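Local structure of proteinase K (Serratia sp., 2B6N) at residues A[38-43]-A[97-102]; A[73-78]-A[206-211]; A[129-134]-A[167-172]; A[124-129]-A[152-157]; A[176-181]-A[224-229]. The protein probably hydrolyses internal peptide bonds of proteins as a secreted, calcium-binding subtilase-family serine endopeptidase, this chain being its catalytic domain. All blocks are in the same frame, centred on the assembly; numbering follows the deposited sequence.

Interaction 1. Residues A[38-43]-A[97-102]; sequences IDTGVL and RVLNCS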
# COMPACT_ATOMS: atom_id res chain seq x y z
N ILE A 38 5.46 -3.09 5.76
CA ILE A 38 5.42 -4.27 6.64
C ILE A 38 5.14 -5.48 5.76
O ILE A 38 4.03 -5.65 5.29
CB ILE A 38 4.32 -4.12 7.75
CG1 ILE A 38 4.54 -2.81 8.53
CG2 ILE A 38 4.32 -5.38 8.67
CD1 ILE A 38 3.38 -2.41 9.49
N ASP A 39 6.16 -6.30 5.50
CA ASP A 39 6.09 -7.21 4.37
C ASP A 39 7.28 -8.18 4.42
O ASP A 39 7.80 -8.49 5.52
CB ASP A 39 6.10 -6.38 3.06
CG ASP A 39 5.33 -7.03 1.93
OD1 ASP A 39 5.75 -8.12 1.45
OD2 ASP A 39 4.31 -6.42 1.49
N THR A 40 7.73 -8.64 3.26
CA THR A 40 8.81 -9.63 3.17
C THR A 40 10.20 -9.01 3.26
O THR A 40 11.20 -9.71 3.12
CB THR A 40 8.74 -10.46 1.86
OG1 THR A 40 8.93 -9.59 0.74
CG2 THR A 40 7.42 -11.21 1.74
N GLY A 41 10.26 -7.69 3.48
CA GLY A 41 11.51 -6.94 3.47
C GLY A 41 11.56 -6.09 2.20
O GLY A 41 10.64 -6.15 1.40
N VAL A 42 12.64 -5.33 2.02
CA VAL A 42 12.80 -4.50 0.81
C VAL A 42 14.24 -4.60 0.35
O VAL A 42 15.16 -4.52 1.17
CB VAL A 42 12.47 -2.99 1.07
CG1 VAL A 42 12.69 -2.17 -0.20
CG2 VAL A 42 11.03 -2.80 1.58
N LEU A 43 14.43 -4.77 -0.96
CA LEU A 43 15.78 -4.67 -1.53
C LEU A 43 16.17 -3.19 -1.55
O LEU A 43 15.84 -2.46 -2.49
CB LEU A 43 15.84 -5.29 -2.94
CG LEU A 43 17.25 -5.34 -3.56
CD1 LEU A 43 18.11 -6.42 -2.88
CD2 LEU A 43 17.20 -5.56 -5.07
N ARG A 97 10.37 -6.21 8.16
CA ARG A 97 10.20 -7.58 7.65
C ARG A 97 9.50 -8.49 8.65
O ARG A 97 10.03 -8.81 9.74
CB ARG A 97 11.56 -8.16 7.17
CG ARG A 97 11.46 -9.62 6.74
CD ARG A 97 12.78 -10.11 6.14
NE ARG A 97 12.67 -11.46 5.58
CZ ARG A 97 13.42 -12.51 5.92
NH1 ARG A 97 14.38 -12.41 6.84
NH2 ARG A 97 13.21 -13.68 5.33
N VAL A 98 8.28 -8.90 8.27
CA VAL A 98 7.48 -9.78 9.13
C VAL A 98 7.07 -11.06 8.40
O VAL A 98 6.39 -11.93 8.97
CB VAL A 98 6.23 -9.07 9.70
CG1 VAL A 98 6.63 -7.83 10.50
CG2 VAL A 98 5.22 -8.69 8.59
N LEU A 99 7.50 -11.16 7.14
CA LEU A 99 7.15 -12.32 6.31
C LEU A 99 8.44 -12.91 5.80
O LEU A 99 9.36 -12.17 5.46
CB LEU A 99 6.26 -11.90 5.13
CG LEU A 99 4.92 -11.23 5.46
CD1 LEU A 99 4.13 -10.97 4.18
CD2 LEU A 99 4.13 -12.11 6.44
N ASN A 100 8.50 -14.25 5.79
CA ASN A 100 9.74 -14.96 5.43
C ASN A 100 10.01 -15.07 3.90
O ASN A 100 9.31 -14.45 3.08
CB ASN A 100 9.79 -16.34 6.14
CG ASN A 100 8.68 -17.27 5.70
OD1 ASN A 100 8.19 -17.20 4.57
ND2 ASN A 100 8.29 -18.18 6.59
N CYS A 101 11.05 -15.83 3.52
CA CYS A 101 11.43 -15.94 2.11
C CYS A 101 10.32 -16.55 1.24
O CYS A 101 10.28 -16.32 0.03
CB CYS A 101 12.75 -16.72 1.96
SG CYS A 101 14.25 -15.92 2.70
N SER A 102 9.43 -17.31 1.86
CA SER A 102 8.31 -17.94 1.17
C SER A 102 7.02 -17.10 1.27
O SER A 102 5.98 -17.47 0.73
CB SER A 102 8.09 -19.37 1.72
O HOH W 1 11.43 -12.34 2.92
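With CG opposite the backbone N (chi1 175°) and the chain extended as far as NE, Arg97 runs along the Thr40-Gly41 peptide and brings NE to within 3.4 Å of Thr40 O, a weak hydrogen bond at the guanidinium edge. Water 1 reinforces it, donating to Thr40 O at 2.6 Å and accepting from Arg97 NE at 3.1 Å, while Arg97 NH1 forms salt bridges with Asp58 and Asp61. In Thr40, OG1 lies between the backbone N and the carbonyl carbon (chi1 63°), where Gly73 N and Asp68 bond it, and CG2 is left to meet Leu99 CB at 3.6 Å. The backbone meeting centres on Asp39 O. Val98 N reaches it at 2.8 Å, and Leu99 N arrives at 3.1 Å from well above the carbonyl plane. Ile38 CG2 and Val98 CG2 press together at 3.4 Å, closer than usual for methyl groups. Beyond the Asp39 carbonyl, the same residue's OD1 accepts from Thr40 N on its anti lone pair and from His72 ND1. Asp39 and His72 are predicted members of the charge-relay system, so doubly held main-chain and side-chain oxygens probably fix the aspartate at the end of strand 34-39.

Interaction 2. Residues A[73-78]-A[206-211]; sequences GTHVAG and ITSSWY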
# COMPACT_ATOMS: atom_id res chain seq x y z
N GLY A 73 7.77 -7.65 -0.95
CA GLY A 73 7.94 -6.35 -0.29
C GLY A 73 8.62 -5.30 -1.15
O GLY A 73 8.31 -4.12 -1.04
N THR A 74 9.58 -5.73 -1.97
CA THR A 74 10.25 -4.83 -2.90
C THR A 74 9.26 -4.26 -3.96
O THR A 74 9.35 -3.11 -4.35
CB THR A 74 11.41 -5.57 -3.59
OG1 THR A 74 12.34 -5.98 -2.58
CG2 THR A 74 12.13 -4.66 -4.60
N HIS A 75 8.34 -5.11 -4.40
CA HIS A 75 7.36 -4.74 -5.42
C HIS A 75 6.39 -3.74 -4.79
O HIS A 75 6.13 -2.68 -5.34
CB HIS A 75 6.64 -6.00 -5.89
CG HIS A 75 5.82 -5.82 -7.12
ND1 HIS A 75 4.51 -5.38 -7.09
CD2 HIS A 75 6.11 -6.03 -8.43
CE1 HIS A 75 4.04 -5.31 -8.32
NE2 HIS A 75 4.99 -5.69 -9.16
N VAL A 76 5.93 -4.07 -3.58
CA VAL A 76 5.00 -3.20 -2.85
C VAL A 76 5.66 -1.85 -2.60
O VAL A 76 5.06 -0.81 -2.87
CB VAL A 76 4.52 -3.89 -1.54
CG1 VAL A 76 3.76 -2.90 -0.63
CG2 VAL A 76 3.63 -5.09 -1.87
N ALA A 77 6.91 -1.88 -2.13
CA ALA A 77 7.66 -0.66 -1.85
C ALA A 77 7.88 0.20 -3.11
O ALA A 77 7.76 1.43 -3.06
CB ALA A 77 9.02 -1.00 -1.20
N GLY A 78 8.16 -0.44 -4.24
CA GLY A 78 8.33 0.34 -5.49
C GLY A 78 7.03 1.02 -5.92
O GLY A 78 7.05 2.10 -6.47
N ILE A 206 0.14 -5.30 -12.05
CA ILE A 206 0.85 -4.09 -11.64
C ILE A 206 2.35 -4.33 -11.77
O ILE A 206 2.88 -5.29 -11.22
CB ILE A 206 0.53 -3.72 -10.15
CG1 ILE A 206 -0.98 -3.43 -9.98
CG2 ILE A 206 1.43 -2.56 -9.64
CD1 ILE A 206 -1.53 -2.30 -10.90
N THR A 207 3.04 -3.45 -12.51
CA THR A 207 4.48 -3.56 -12.65
C THR A 207 5.21 -2.69 -11.63
O THR A 207 4.81 -1.54 -11.37
CB THR A 207 4.95 -3.17 -14.07
OG1 THR A 207 4.21 -3.93 -15.04
CG2 THR A 207 6.46 -3.47 -14.21
N SER A 208 6.27 -3.26 -11.05
CA SER A 208 7.07 -2.56 -10.03
C SER A 208 8.43 -3.26 -9.89
O SER A 208 8.73 -4.18 -10.65
CB SER A 208 6.33 -2.54 -8.68
OG SER A 208 6.96 -1.66 -7.76
N SER A 209 9.23 -2.82 -8.93
CA SER A 209 10.55 -3.36 -8.66
C SER A 209 10.46 -4.80 -8.12
O SER A 209 9.41 -5.22 -7.63
CB SER A 209 11.27 -2.45 -7.66
OG SER A 209 10.32 -1.97 -6.72
N TRP A 210 11.56 -5.54 -8.21
CA TRP A 210 11.62 -6.93 -7.74
C TRP A 210 13.02 -7.18 -7.18
O TRP A 210 13.95 -6.44 -7.51
CB TRP A 210 11.34 -7.89 -8.91
CG TRP A 210 11.06 -9.34 -8.53
CD1 TRP A 210 11.81 -10.46 -8.84
CD2 TRP A 210 9.93 -9.82 -7.79
NE1 TRP A 210 11.21 -11.60 -8.33
CE2 TRP A 210 10.04 -11.23 -7.69
CE3 TRP A 210 8.81 -9.18 -7.21
CZ2 TRP A 210 9.10 -12.02 -7.02
CZ3 TRP A 210 7.85 -9.97 -6.56
CH2 TRP A 210 8.01 -11.38 -6.48
N TYR A 211 13.15 -8.21 -6.35
CA TYR A 211 14.34 -8.39 -5.51
C TYR A 211 15.54 -9.05 -6.19
O TYR A 211 16.62 -9.06 -5.62
CB TYR A 211 13.95 -9.17 -4.24
CG TYR A 211 13.97 -10.69 -4.43
CD1 TYR A 211 14.94 -11.47 -3.78
CD2 TYR A 211 13.05 -11.33 -5.25
CE1 TYR A 211 14.98 -12.87 -3.96
CE2 TYR A 211 13.08 -12.72 -5.43
CZ TYR A 211 14.04 -13.48 -4.78
OH TYR A 211 14.06 -14.85 -4.96
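Two serine hydroxyls of strand 206-209 donate to successive carbonyls of helix 72-81: Ser209 OG to Thr74 O and Ser208 OG to His75 O, both at 2.8 Å. The two bonds differ in approach. Ser208 OG lies in the plane of the His75 carbonyl, on a lone pair, whereas Ser209 OG comes from above the plane of the Thr74 carbonyl and the helical donor Gly78 N comes from the opposite face. Beside the Ser208 bond, the His75 ring lies against the strand. Ser208 CB sits over the middle of one ring face, 3.4 Å from the centroid, as a CH-pi contact, and Ile206 O meets the ring edge with a weak bond to NE2 at 3.0 Å. The ring gets there because chi1 of -168° swings CG away from the backbone N. NE2 has a stronger partner in Asn218 O of the neighbouring strand. Thr74 CG2 fills the other end of the contact, 3.7 Å from Trp210 C, and its OG1 is held by Asp68. Gly78, bare of side chain, lets Ser209 OG approach its CA to 3.3 Å.

Met225 and Ile220 also pack on the His75 side chain; further out, strand 217-220 pairs with 206-209. Helix and strand run across each other at 103°, 6.0 Å apart at their closest. The arrangement places a beta hairpin on the helix that begins at His72, the predicted charge-relay histidine, as in the subtilase fold.

Interaction 3. Residues A[129-134]-A[167-172]; sequences MSLGGG and YSPARA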
# COMPACT_ATOMS: atom_id res chain seq x y z
N MET A 129 0.36 -2.53 4.87
CA MET A 129 0.30 -3.96 5.17
C MET A 129 -0.36 -4.74 4.03
O MET A 129 -1.57 -4.94 4.04
CB MET A 129 -0.47 -4.19 6.47
CG MET A 129 0.19 -3.55 7.69
SD MET A 129 -0.67 -4.00 9.22
CE MET A 129 -0.24 -5.72 9.39
N SER A 130 0.45 -5.16 3.06
CA SER A 130 0.01 -6.05 1.98
C SER A 130 0.10 -7.52 2.42
O SER A 130 0.91 -8.30 1.92
CB SER A 130 0.83 -5.80 0.71
OG SER A 130 0.48 -4.54 0.15
N LEU A 131 -0.77 -7.89 3.36
CA LEU A 131 -0.77 -9.20 3.99
C LEU A 131 -2.06 -9.30 4.78
O LEU A 131 -2.68 -8.28 5.12
CB LEU A 131 0.45 -9.37 4.93
CG LEU A 131 0.55 -8.44 6.14
CD1 LEU A 131 -0.28 -8.96 7.35
CD2 LEU A 131 2.01 -8.29 6.52
N GLY A 132 -2.47 -10.53 5.08
CA GLY A 132 -3.70 -10.74 5.82
C GLY A 132 -3.85 -12.19 6.18
O GLY A 132 -3.08 -13.06 5.71
N GLY A 133 -4.81 -12.47 7.05
CA GLY A 133 -5.03 -13.83 7.51
C GLY A 133 -6.40 -13.88 8.16
O GLY A 133 -7.21 -12.97 7.99
N GLY A 134 -6.68 -14.96 8.88
CA GLY A 134 -7.95 -15.09 9.59
C GLY A 134 -8.19 -13.96 10.59
O GLY A 134 -7.24 -13.37 11.10
N TYR A 167 -11.44 -11.05 7.69
CA TYR A 167 -9.97 -11.16 7.71
C TYR A 167 -9.34 -10.01 8.46
O TYR A 167 -9.91 -8.92 8.51
CB TYR A 167 -9.42 -11.19 6.27
CG TYR A 167 -10.08 -12.24 5.40
CD1 TYR A 167 -11.11 -11.90 4.54
CD2 TYR A 167 -9.69 -13.58 5.48
CE1 TYR A 167 -11.74 -12.87 3.75
CE2 TYR A 167 -10.31 -14.55 4.71
CZ TYR A 167 -11.33 -14.18 3.85
OH TYR A 167 -11.93 -15.15 3.08
N SER A 168 -8.16 -10.26 9.05
CA SER A 168 -7.36 -9.23 9.72
C SER A 168 -6.00 -9.08 9.04
O SER A 168 -5.39 -10.09 8.66
CB SER A 168 -7.14 -9.59 11.20
OG SER A 168 -8.35 -9.49 11.94
N PRO A 169 -5.48 -7.84 8.93
CA PRO A 169 -6.08 -6.60 9.46
C PRO A 169 -7.16 -5.91 8.61
O PRO A 169 -7.58 -4.80 8.95
CB PRO A 169 -4.86 -5.68 9.60
CG PRO A 169 -4.02 -6.04 8.42
CD PRO A 169 -4.16 -7.59 8.34
N ALA A 170 -7.59 -6.56 7.52
CA ALA A 170 -8.64 -5.98 6.64
C ALA A 170 -9.84 -5.38 7.39
O ALA A 170 -10.33 -4.27 7.04
CB ALA A 170 -9.11 -7.00 5.59
N ARG A 171 -10.32 -6.09 8.41
CA ARG A 171 -11.54 -5.67 9.11
C ARG A 171 -11.28 -4.61 10.17
O ARG A 171 -12.25 -4.01 10.70
CB ARG A 171 -12.23 -6.90 9.74
CG ARG A 171 -11.50 -7.39 10.99
CD ARG A 171 -12.13 -8.68 11.59
NE ARG A 171 -11.65 -8.82 12.96
CZ ARG A 171 -12.23 -9.52 13.94
NH1 ARG A 171 -13.36 -10.18 13.76
NH2 ARG A 171 -11.65 -9.54 15.14
N ALA A 172 -10.01 -4.39 10.51
CA ALA A 172 -9.66 -3.47 11.60
C ALA A 172 -10.31 -2.11 11.35
O ALA A 172 -10.14 -1.53 10.28
CB ALA A 172 -8.15 -3.32 11.76
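Gly133 and Ser168 form the hydrogen-bonded pair of a two-stranded antiparallel ribbon, 133-134 with 167-168, standing apart from the main parallel sheet of the subtilase domain. Gly133 N donates to Ser168 O at 2.9 Å and Ser168 N returns a bond to Gly133 O at 3.1 Å, the latter donor lying above the carbonyl plane. The next pair, Gly134 with Tyr167, is non-hydrogen-bonded.

The tightly packed part is around Pro169, which follows a cis peptide bond and turns its ring inward. Its CG meets Met129 CE at 3.9 Å, the methionine bending at chi3 (71°) so that the methyl faces the ring, and its CD rests 3.6 Å from Leu131 O. Leu131 CD1 approaches the same CD at 4.2 Å. Val143 of helix 137-148 and Val155 also touch Pro169, placing this corner against the hydrophobic core. Pro169 begins a type I turn to Ala172, and Ser168 OG is tied to Asp140 and Ser136 N.

The other side is looser: Gly132 and Gly134 are exposed, with no side chains to fill the ribbon, and Tyr167 is partly exposed. In subtilases the Ser-Leu-Gly-Gly run corresponding to 130-133 borders the substrate cleft, and this one probably does too, Leu131 lying about 6 Å from the side chains of Asp39 and His72. At the outer edge, Gly133 O sits in the plane of the Tyr167 ring, 3.3 Å from Tyr167 CB.

Interaction 4. Residues A[124-129]-A[152-157]; sequences PAVANM and TFVVAA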
# COMPACT_ATOMS: atom_id res chain seq x y z
N PRO A 124 5.64 12.86 9.72
CA PRO A 124 4.51 12.31 8.95
C PRO A 124 4.84 10.89 8.47
O PRO A 124 5.92 10.66 7.90
CB PRO A 124 4.40 13.26 7.75
CG PRO A 124 5.14 14.53 8.17
CD PRO A 124 6.20 14.09 9.13
N ALA A 125 3.94 9.94 8.75
CA ALA A 125 4.22 8.53 8.52
C ALA A 125 3.01 7.79 7.99
O ALA A 125 1.89 8.05 8.42
CB ALA A 125 4.71 7.85 9.83
N VAL A 126 3.25 6.85 7.08
CA VAL A 126 2.22 5.93 6.62
C VAL A 126 2.81 4.52 6.71
O VAL A 126 4.01 4.34 6.53
CB VAL A 126 1.75 6.25 5.16
CG1 VAL A 126 2.86 6.08 4.14
CG2 VAL A 126 0.57 5.36 4.76
N ALA A 127 1.97 3.54 7.01
CA ALA A 127 2.42 2.14 7.04
C ALA A 127 1.54 1.36 6.08
O ALA A 127 0.33 1.56 6.04
CB ALA A 127 2.34 1.56 8.45
N ASN A 128 2.16 0.45 5.32
CA ASN A 128 1.42 -0.41 4.40
C ASN A 128 1.51 -1.86 4.84
O ASN A 128 2.61 -2.35 5.13
CB ASN A 128 2.01 -0.29 2.99
CG ASN A 128 1.24 -1.12 1.97
OD1 ASN A 128 1.58 -2.29 1.67
ND2 ASN A 128 0.17 -0.53 1.47
N MET A 129 0.36 -2.53 4.87
CA MET A 129 0.30 -3.96 5.17
C MET A 129 -0.36 -4.74 4.03
O MET A 129 -1.57 -4.94 4.04
CB MET A 129 -0.47 -4.19 6.47
CG MET A 129 0.19 -3.55 7.69
SD MET A 129 -0.67 -4.00 9.22
CE MET A 129 -0.24 -5.72 9.39
N THR A 152 -0.92 6.64 9.80
CA THR A 152 -1.94 6.15 8.89
C THR A 152 -1.57 4.74 8.45
O THR A 152 -0.48 4.55 7.91
CB THR A 152 -2.05 7.10 7.65
OG1 THR A 152 -2.43 8.42 8.10
CG2 THR A 152 -3.05 6.58 6.62
N PHE A 153 -2.46 3.77 8.68
CA PHE A 153 -2.29 2.40 8.19
C PHE A 153 -3.18 2.08 7.00
O PHE A 153 -4.39 2.33 7.01
CB PHE A 153 -2.56 1.37 9.30
CG PHE A 153 -1.35 1.03 10.09
CD1 PHE A 153 -0.75 1.97 10.90
CD2 PHE A 153 -0.82 -0.24 10.02
CE1 PHE A 153 0.37 1.65 11.63
CE2 PHE A 153 0.31 -0.58 10.75
CZ PHE A 153 0.91 0.37 11.55
N VAL A 154 -2.56 1.49 5.98
CA VAL A 154 -3.24 1.13 4.73
C VAL A 154 -2.97 -0.36 4.52
O VAL A 154 -1.82 -0.80 4.61
CB VAL A 154 -2.67 1.94 3.54
CG1 VAL A 154 -3.43 1.58 2.24
CG2 VAL A 154 -2.76 3.46 3.80
N VAL A 155 -4.02 -1.13 4.26
CA VAL A 155 -3.94 -2.60 4.24
C VAL A 155 -4.71 -3.20 3.07
O VAL A 155 -5.70 -2.63 2.59
CB VAL A 155 -4.41 -3.27 5.59
CG1 VAL A 155 -3.80 -2.55 6.79
CG2 VAL A 155 -5.95 -3.31 5.73
N ALA A 156 -4.25 -4.37 2.61
CA ALA A 156 -4.92 -5.08 1.51
C ALA A 156 -6.21 -5.71 2.01
O ALA A 156 -6.27 -6.22 3.16
CB ALA A 156 -3.99 -6.14 0.93
N ALA A 157 -7.25 -5.67 1.18
CA ALA A 157 -8.54 -6.29 1.53
C ALA A 157 -8.45 -7.83 1.52
O ALA A 157 -9.15 -8.49 2.27
CB ALA A 157 -9.65 -5.82 0.60
O HOH W 2 -0.17 9.70 9.10
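Ala127 CB is planted over the centre of one face of the Phe153 ring, 3.6 Å from the centroid and 10° off the ring normal, a CH-pi contact between directly paired residues of neighbouring strands. The sulfur of Met129 meets the same ring quite differently: SD lies in the ring plane beside the edge, 3.8 Å from Phe153 CD2, a Met-aromatic contact. Thus a methyl covers the face while a thioether borders the rim, and Val143, Ala146 and Val147 of helix 137-148 add further packing to the ring. Next along this side, Met129 CB touches Val155 CG1 at 3.7 Å.

On the opposite side of the sheet, Val126 puts CG1 between its backbone N and carbonyl carbon (chi1 64°), which leaves CG2 anti to the N and leaning on Val154 CG2 at 4.0 Å. Asn128 lies there too.

The backbones are joined by regular parallel pairing. Ala127 N to Thr152 O and Met129 N to Val154 O both measure 2.8 Å, and Val154 N to Ala127 O is 2.9 Å. At the start the bond from Thr152 N to Ala125 O is weak, but water 2 links Ala125 O with Thr152 OG1. Strands 125-129 and 152-156 are connected through helix 137-148 in a beta-alpha-beta crossover. The face of Ala127, Phe153 and Met129, toward helix 137-148, is held by apolar and aromatic contacts, while Asn128 brings to the side toward helix 223-240 a buried amide whose OD1 is bonded by Ser130 OG and whose ND2 has a weak bond to Ser227 OG.

Interaction 5. Residues A[176-181]-A[224-229]; sequences ITVGST and SMASPH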
# COMPACT_ATOMS: atom_id res chain seq x y z
N ILE A 176 -7.19 1.63 6.72
CA ILE A 176 -7.75 1.97 5.40
C ILE A 176 -7.61 0.68 4.58
O ILE A 176 -6.49 0.23 4.31
CB ILE A 176 -6.99 3.12 4.70
CG1 ILE A 176 -7.13 4.41 5.51
CG2 ILE A 176 -7.53 3.37 3.28
CD1 ILE A 176 -6.02 5.42 5.22
N THR A 177 -8.74 0.09 4.23
CA THR A 177 -8.76 -1.25 3.60
C THR A 177 -9.04 -1.11 2.11
O THR A 177 -10.00 -0.46 1.71
CB THR A 177 -9.79 -2.17 4.31
OG1 THR A 177 -9.36 -2.34 5.68
CG2 THR A 177 -9.90 -3.57 3.63
N VAL A 178 -8.17 -1.72 1.30
CA VAL A 178 -8.10 -1.40 -0.14
C VAL A 178 -8.45 -2.61 -0.99
O VAL A 178 -7.78 -3.65 -0.91
CB VAL A 178 -6.67 -0.86 -0.49
CG1 VAL A 178 -6.59 -0.41 -1.96
CG2 VAL A 178 -6.27 0.29 0.45
N GLY A 179 -9.51 -2.48 -1.78
CA GLY A 179 -9.84 -3.49 -2.79
C GLY A 179 -9.09 -3.22 -4.09
O GLY A 179 -8.51 -2.15 -4.27
N SER A 180 -9.11 -4.21 -4.99
CA SER A 180 -8.31 -4.20 -6.23
C SER A 180 -9.18 -4.02 -7.47
O SER A 180 -10.26 -4.64 -7.56
CB SER A 180 -7.54 -5.52 -6.34
OG SER A 180 -6.85 -5.60 -7.57
N THR A 181 -8.70 -3.23 -8.45
CA THR A 181 -9.37 -3.10 -9.75
C THR A 181 -8.46 -3.48 -10.92
O THR A 181 -7.24 -3.55 -10.76
CB THR A 181 -9.84 -1.66 -10.01
OG1 THR A 181 -8.71 -0.77 -9.99
CG2 THR A 181 -10.86 -1.21 -8.94
N SER A 224 -2.66 -6.85 -2.54
CA SER A 224 -1.32 -6.47 -2.09
C SER A 224 -0.66 -5.40 -2.98
O SER A 224 0.20 -4.63 -2.51
CB SER A 224 -0.40 -7.68 -2.06
OG SER A 224 -0.70 -8.51 -0.94
N MET A 225 -1.04 -5.39 -4.25
CA MET A 225 -0.58 -4.38 -5.21
C MET A 225 -1.44 -3.11 -5.19
O MET A 225 -0.97 -2.04 -5.57
CB MET A 225 -0.58 -4.95 -6.64
CG MET A 225 0.56 -5.95 -6.96
SD MET A 225 0.53 -7.52 -6.03
CE MET A 225 1.84 -7.22 -4.82
N ALA A 226 -2.70 -3.25 -4.78
CA ALA A 226 -3.63 -2.10 -4.72
C ALA A 226 -3.28 -1.25 -3.51
O ALA A 226 -3.18 -0.01 -3.62
CB ALA A 226 -5.07 -2.58 -4.64
N SER A 227 -3.09 -1.91 -2.36
CA SER A 227 -2.74 -1.23 -1.10
C SER A 227 -1.65 -0.13 -1.24
O SER A 227 -1.89 1.00 -0.84
CB SER A 227 -2.40 -2.26 0.00
OG SER A 227 -2.31 -1.63 1.27
N PRO A 228 -0.45 -0.46 -1.77
CA PRO A 228 0.61 0.55 -1.88
C PRO A 228 0.27 1.76 -2.77
O PRO A 228 0.87 2.84 -2.60
CB PRO A 228 1.79 -0.24 -2.47
CG PRO A 228 1.17 -1.40 -3.13
CD PRO A 228 0.03 -1.78 -2.19
N HIS A 229 -0.64 1.61 -3.73
CA HIS A 229 -1.06 2.81 -4.49
C HIS A 229 -1.67 3.80 -3.49
O HIS A 229 -1.38 5.01 -3.53
CB HIS A 229 -2.08 2.48 -5.60
CG HIS A 229 -1.51 1.77 -6.79
ND1 HIS A 229 -1.33 0.40 -6.82
CD2 HIS A 229 -1.15 2.23 -8.01
CE1 HIS A 229 -0.85 0.05 -8.01
NE2 HIS A 229 -0.72 1.14 -8.75
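Val178 CG1 packs against the flat Ala226-Ser227 peptide, 3.8 Å from both Ala226 C and Ser227 N; CG1 stands opposite the Val178 backbone N (chi1 -176°), which turns it to that peptide. The flat imidazole of this region, that of His229, belongs to the helix side. Its ND1 donates to Met225 O at 2.8 Å, with the oxygen close to the ring plane, so the main chain sits at the ring's edge. ND1 thus uses the carbonyl to which His229 N would point in a regular helix; that nitrogen has a weak bond to Ala226 O instead, at the kink where Pro228 enters.

Toward the strand, Ala226 CB makes most of the contacts. It sits 3.8 Å from Val178 CG1, 3.5 Å from Gly179 O and 4.2 Å from Ser180 CB, pressed against three successive residues of strand 176-181. Gly179 carries no side chain and Ser180 offers its CB, its OG being bonded to Ser188.

The axes pass 7.0 Å apart at 119°, a close approach consistent with the small Gly179, Ser180 and Ala226. Ser224 opens the segment; it is the predicted charge-relay serine, its OG weakly bonded to His72 NE2 and also hydrogen-bonded to the backbone of a bound peptide. Strand and helix are thus joined by van der Waals packing alone, without a direct polar bond, consistent with the serine-bearing end of helix 223-240 being seated by shape against the central sheet.

In the fold
Four of the five interactions involve the seven-stranded parallel sheet or loops just beyond its strand ends. Interactions 4 and 5 lie deepest, each centred about 6 Å from the centre of the chain and 10 Å from each other; interaction 4 is 11 Å from interaction 3, with which it shares Met129. Interaction 1 touches interaction 4 through adjacent strands 34-39 and 125-129, and interaction 5 joins on at strand 176-181. Interaction 2, 12 Å from interaction 1, joins helix 72-81 to the hairpin beyond strand 199-202; along the chain its segments enclose interactions 3 and 4 and alternate with those of 1 and 5. Interactions 1 and 5 hold Asp39 and Ser224, and helix 72-81 supplies His72, so distant segments converge on the predicted charge-relay site.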